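Local coordinates for protein LD10117p (Drosophila melanogaster, PDB 5HJQ) that acts as a GTPase-activating protein for Rab35 in synaptic vesicle protein recycling, its TBC domain also binding phosphoinositide headgroups, at residues A[218-223]-A[227-232]; A[256-261]-A[308-313]. All blocks are in the same frame, centred on the assembly; numbering follows the deposited sequence.

Contact 1. Residues A[218-223]-A[227-232]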
# COMPACT_ATOMS: atom_id res chain seq x y z
N ALA A 218 -2.42 8.80 -11.18
CA ALA A 218 -2.14 8.66 -12.60
C ALA A 218 -0.64 8.53 -12.85
O ALA A 218 -0.21 7.90 -13.81
CB ALA A 218 -2.70 9.84 -13.38
N GLY A 219 0.16 9.15 -11.98
CA GLY A 219 1.60 9.01 -12.05
C GLY A 219 2.00 7.58 -11.72
O GLY A 219 2.69 6.93 -12.50
N LEU A 220 1.54 7.10 -10.57
CA LEU A 220 1.86 5.75 -10.10
C LEU A 220 1.42 4.66 -11.07
O LEU A 220 2.22 3.80 -11.45
CB LEU A 220 1.20 5.50 -8.74
CG LEU A 220 1.65 6.41 -7.59
CD1 LEU A 220 1.07 5.94 -6.26
CD2 LEU A 220 3.17 6.47 -7.52
N VAL A 221 0.15 4.70 -11.46
CA VAL A 221 -0.43 3.69 -12.35
C VAL A 221 0.26 3.65 -13.71
O VAL A 221 0.46 2.58 -14.29
CB VAL A 221 -1.94 3.96 -12.53
CG1 VAL A 221 -2.46 3.37 -13.83
CG2 VAL A 221 -2.72 3.42 -11.33
N GLY A 222 0.66 4.81 -14.21
CA GLY A 222 1.29 4.91 -15.52
C GLY A 222 2.80 4.76 -15.51
O GLY A 222 3.43 4.87 -16.56
N SER A 223 3.37 4.53 -14.34
CA SER A 223 4.81 4.31 -14.22
C SER A 223 5.27 3.16 -15.12
O SER A 223 4.66 2.09 -15.13
CB SER A 223 5.20 4.03 -12.77
OG SER A 223 6.58 3.72 -12.65
N VAL A 227 7.06 -0.47 -10.41
CA VAL A 227 5.70 -0.97 -10.23
C VAL A 227 5.12 -0.47 -8.91
O VAL A 227 5.78 -0.54 -7.87
CB VAL A 227 5.66 -2.51 -10.25
CG1 VAL A 227 4.25 -3.01 -10.03
CG2 VAL A 227 6.23 -3.04 -11.56
N PHE A 228 3.90 0.05 -8.95
CA PHE A 228 3.23 0.55 -7.75
C PHE A 228 1.89 -0.15 -7.54
O PHE A 228 1.64 -0.74 -6.49
CB PHE A 228 3.00 2.06 -7.85
CG PHE A 228 4.27 2.86 -7.88
CD1 PHE A 228 4.91 3.11 -9.08
CD2 PHE A 228 4.82 3.36 -6.71
CE1 PHE A 228 6.08 3.85 -9.12
CE2 PHE A 228 5.99 4.09 -6.74
CZ PHE A 228 6.62 4.33 -7.94
N ILE A 229 1.04 -0.08 -8.56
CA ILE A 229 -0.33 -0.56 -8.46
C ILE A 229 -0.64 -1.56 -9.59
O ILE A 229 -0.61 -1.20 -10.77
CB ILE A 229 -1.33 0.61 -8.51
CG1 ILE A 229 -1.18 1.50 -7.27
CG2 ILE A 229 -2.74 0.10 -8.60
CD1 ILE A 229 -1.93 2.81 -7.38
N ASN A 230 -0.93 -2.80 -9.22
CA ASN A 230 -1.25 -3.82 -10.21
C ASN A 230 -2.63 -3.57 -10.81
O ASN A 230 -3.57 -3.24 -10.09
CB ASN A 230 -1.17 -5.22 -9.60
CG ASN A 230 0.25 -5.62 -9.28
OD1 ASN A 230 0.51 -6.27 -8.26
ND2 ASN A 230 1.18 -5.24 -10.14
N GLN A 231 -2.74 -3.75 -12.12
CA GLN A 231 -3.92 -3.30 -12.85
C GLN A 231 -4.73 -4.41 -13.52
O GLN A 231 -5.90 -4.21 -13.85
CB GLN A 231 -3.49 -2.27 -13.89
CG GLN A 231 -2.93 -0.99 -13.27
CD GLN A 231 -2.13 -0.17 -14.25
OE1 GLN A 231 -2.46 -0.08 -15.43
NE2 GLN A 231 -1.05 0.44 -13.76
N THR A 232 -4.12 -5.58 -13.71
CA THR A 232 -4.85 -6.73 -14.24
C THR A 232 -4.83 -7.87 -13.23
O THR A 232 -4.02 -7.89 -12.30
CB THR A 232 -4.26 -7.23 -15.58
OG1 THR A 232 -2.99 -7.87 -15.34
CG2 THR A 232 -4.08 -6.08 -16.55
O HOH W 1 2.09 1.06 -10.96

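Contact 2. Residues A[256-261]-A[308-313]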
# COMPACT_ATOMS: atom_id res chain seq x y z
N SER A 256 6.70 -22.67 7.13
CA SER A 256 6.77 -24.06 7.57
C SER A 256 5.88 -24.24 8.80
O SER A 256 5.23 -25.27 8.96
CB SER A 256 8.21 -24.47 7.88
OG SER A 256 9.02 -24.40 6.72
N TYR A 257 5.85 -23.21 9.64
CA TYR A 257 5.03 -23.22 10.84
C TYR A 257 3.55 -23.30 10.49
O TYR A 257 2.78 -23.99 11.16
CB TYR A 257 5.31 -21.98 11.69
CG TYR A 257 4.45 -21.88 12.93
CD1 TYR A 257 4.57 -22.81 13.96
CD2 TYR A 257 3.52 -20.86 13.08
CE1 TYR A 257 3.79 -22.73 15.09
CE2 TYR A 257 2.73 -20.77 14.22
CZ TYR A 257 2.87 -21.71 15.22
OH TYR A 257 2.10 -21.62 16.35
N PHE A 258 3.17 -22.59 9.43
CA PHE A 258 1.79 -22.59 8.97
C PHE A 258 1.36 -23.97 8.46
O PHE A 258 0.27 -24.44 8.77
CB PHE A 258 1.60 -21.55 7.86
CG PHE A 258 1.68 -20.13 8.35
CD1 PHE A 258 1.48 -19.83 9.68
CD2 PHE A 258 1.96 -19.10 7.47
CE1 PHE A 258 1.55 -18.53 10.14
CE2 PHE A 258 2.03 -17.79 7.91
CZ PHE A 258 1.83 -17.51 9.25
N GLN A 259 2.24 -24.61 7.69
CA GLN A 259 1.96 -25.93 7.15
C GLN A 259 1.85 -26.98 8.25
O GLN A 259 1.02 -27.88 8.18
CB GLN A 259 3.04 -26.33 6.14
CG GLN A 259 3.10 -25.45 4.91
CD GLN A 259 4.21 -25.85 3.95
OE1 GLN A 259 5.38 -25.84 4.32
NE2 GLN A 259 3.84 -26.19 2.73
N ARG A 260 2.68 -26.83 9.28
CA ARG A 260 2.70 -27.77 10.40
C ARG A 260 1.41 -27.74 11.22
O ARG A 260 0.73 -28.75 11.35
CB ARG A 260 3.90 -27.51 11.30
CG ARG A 260 5.21 -27.93 10.67
CD ARG A 260 6.43 -27.33 11.35
NE ARG A 260 7.64 -27.63 10.59
CZ ARG A 260 8.87 -27.31 10.98
NH1 ARG A 260 9.07 -26.68 12.13
NH2 ARG A 260 9.90 -27.62 10.21
N ILE A 261 1.08 -26.57 11.76
CA ILE A 261 -0.11 -26.43 12.60
C ILE A 261 -1.39 -26.67 11.81
O ILE A 261 -2.44 -26.96 12.38
CB ILE A 261 -0.18 -25.03 13.25
CG1 ILE A 261 -0.49 -23.96 12.19
CG2 ILE A 261 1.11 -24.72 13.97
CD1 ILE A 261 -0.67 -22.57 12.77
N VAL A 308 8.21 -8.92 7.28
CA VAL A 308 8.33 -8.51 8.67
C VAL A 308 7.12 -8.94 9.49
O VAL A 308 7.26 -9.49 10.58
CB VAL A 308 8.49 -6.97 8.79
CG1 VAL A 308 8.47 -6.54 10.25
CG2 VAL A 308 9.77 -6.54 8.13
N ILE A 309 5.93 -8.69 8.95
CA ILE A 309 4.69 -9.10 9.60
C ILE A 309 4.68 -10.61 9.86
O ILE A 309 4.31 -11.06 10.94
CB ILE A 309 3.46 -8.72 8.76
CG1 ILE A 309 3.30 -7.20 8.69
CG2 ILE A 309 2.20 -9.36 9.32
CD1 ILE A 309 2.07 -6.75 7.94
N LEU A 310 5.11 -11.38 8.86
CA LEU A 310 5.15 -12.83 8.97
C LEU A 310 6.12 -13.30 10.05
O LEU A 310 5.81 -14.23 10.80
CB LEU A 310 5.53 -13.46 7.62
CG LEU A 310 4.41 -13.49 6.59
CD1 LEU A 310 4.94 -13.85 5.22
CD2 LEU A 310 3.33 -14.46 7.02
N ASN A 311 7.28 -12.66 10.14
CA ASN A 311 8.23 -12.96 11.20
C ASN A 311 7.68 -12.58 12.57
O ASN A 311 7.77 -13.35 13.52
CB ASN A 311 9.56 -12.24 10.97
CG ASN A 311 10.25 -12.70 9.70
OD1 ASN A 311 9.89 -13.73 9.13
ND2 ASN A 311 11.25 -11.95 9.26
N LEU A 312 7.12 -11.38 12.66
CA LEU A 312 6.53 -10.91 13.92
C LEU A 312 5.37 -11.79 14.37
O LEU A 312 5.17 -12.00 15.56
CB LEU A 312 6.05 -9.46 13.78
CG LEU A 312 7.12 -8.36 13.69
CD1 LEU A 312 6.48 -7.02 13.39
CD2 LEU A 312 7.93 -8.30 14.98
N PHE A 313 4.60 -12.31 13.41
CA PHE A 313 3.44 -13.13 13.74
C PHE A 313 3.86 -14.51 14.23
O PHE A 313 3.25 -15.07 15.14
CB PHE A 313 2.51 -13.27 12.54
CG PHE A 313 1.26 -14.05 12.84
CD1 PHE A 313 0.24 -13.50 13.60
CD2 PHE A 313 1.10 -15.34 12.35
CE1 PHE A 313 -0.91 -14.22 13.88
CE2 PHE A 313 -0.05 -16.06 12.62
CZ PHE A 313 -1.05 -15.50 13.39

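Contact 1. Residues A[218-223]-A[227-232]
The ring of Phe228 receives the CD2 methyl of Leu220 over the centre of one face, while Ser223 OG and a bound water lie in its plane at the edge. This is the C-terminal end of helix 210-221 in the all-helical TBC (Rab-GAP) domain, with the loop leading to helix 233-250 folding back over it. The Leu220 methyl makes a CH-pi contact, CD2 standing 3.7 Å from the Phe228 ring centroid. Phe228 swings its CG anti to its own carbonyl carbon (chi1 -65°), which carries the ring across to the leucine. His124 also meets this ring, and the bound inositol trisphosphate lies about 12 Å from the side chain. With an alanine in place of Phe228, the CD2 methyl of Leu220 would probably lose its aromatic platform and a gap would open beside the helix end. Ser223 OG hydrogen-bonds to Lys226 O, a bond within the loop that helps hold it at the ring edge. The water at the ring edge donates to Leu220 O and accepts from Ile229 N. Next along, the extended Gln231 side chain sends NE2 to Val221 O at 2.7 Å, a bent bond with an N-H...O angle of 138°.

Contact 2. Residues A[256-261]-A[308-313]
Phe258 reaches from helix 252-261 to Leu310 and Phe313 of helix 300-317, and its ring touches the side chains of both. Both helices belong to the all-helical TBC domain, and the contact is a case of helices joined by a few long side chains: the closest CA pair, Phe258 and Leu310, is still 10.3 Å apart. The CA-CB bond of Phe258 already points at the other helix, and chi1 of -70° sets CG anti to the carbonyl carbon, from where the ring runs outward. On one flank CE2 of Phe258 meets CD2 of Leu310 at 3.7 Å, the methyl sitting at the ring edge, close to its plane. At the tip, CZ of Phe258 is shared: it lies 4.1 Å from the same Leu310 CD2 and 3.9 Å from Phe313 CD2. On the other flank CE1 of Phe258 approaches CE2 of Phe313 at 3.8 Å. Phe258 CE1 lies in the plane of the Phe313 ring, and Phe313 CD2 in that of Phe258. Phe313 arrives by a different torsion, its CG anti to the backbone N (chi1 -177°), which brings its ring round to a partner that its CA-CB bond does not point at. Ile332 and Phe339 of helix 332-341 add to the cluster, touching Phe258 and meeting Phe313 edge-to-face respectively, and Leu267 of a loop also touches Phe258. Leu310 lies about 11 Å, side chain to side chain, from the phosphoinositide-binding Arg304 on the same helix. Beside the cluster, Asn311 OD1 makes a polar link to Thr251 OG1, just before helix 252-261. Within the Phe258-Leu310-Phe313 contact itself every touching atom is carbon and no hydrogen bond crosses; these three side chains are held together by shape and the burial of apolar surface.

How the contacts relate
Contacts 1 and 2 lie on opposite sides of the chain's centre, their own centres about 30 Å apart, and share no helix. Contact 1 is nearer that centre yet only partly buried: it ties the end of one helix to the loop that follows, and combines apolar packing with a side-chain hydrogen bond and a bridging water, where backbone carbonyls need partners. Contact 2, farther out but made by buried side chains, joins segments with 46 residues between them and uses carbon alone, consistent with backbones largely paired within their own helices. Neither is in the phosphoinositide pocket: the Phe228 side chain lies about 9 Å from that of Lys300, and contact 2 uses the helix bearing Arg304.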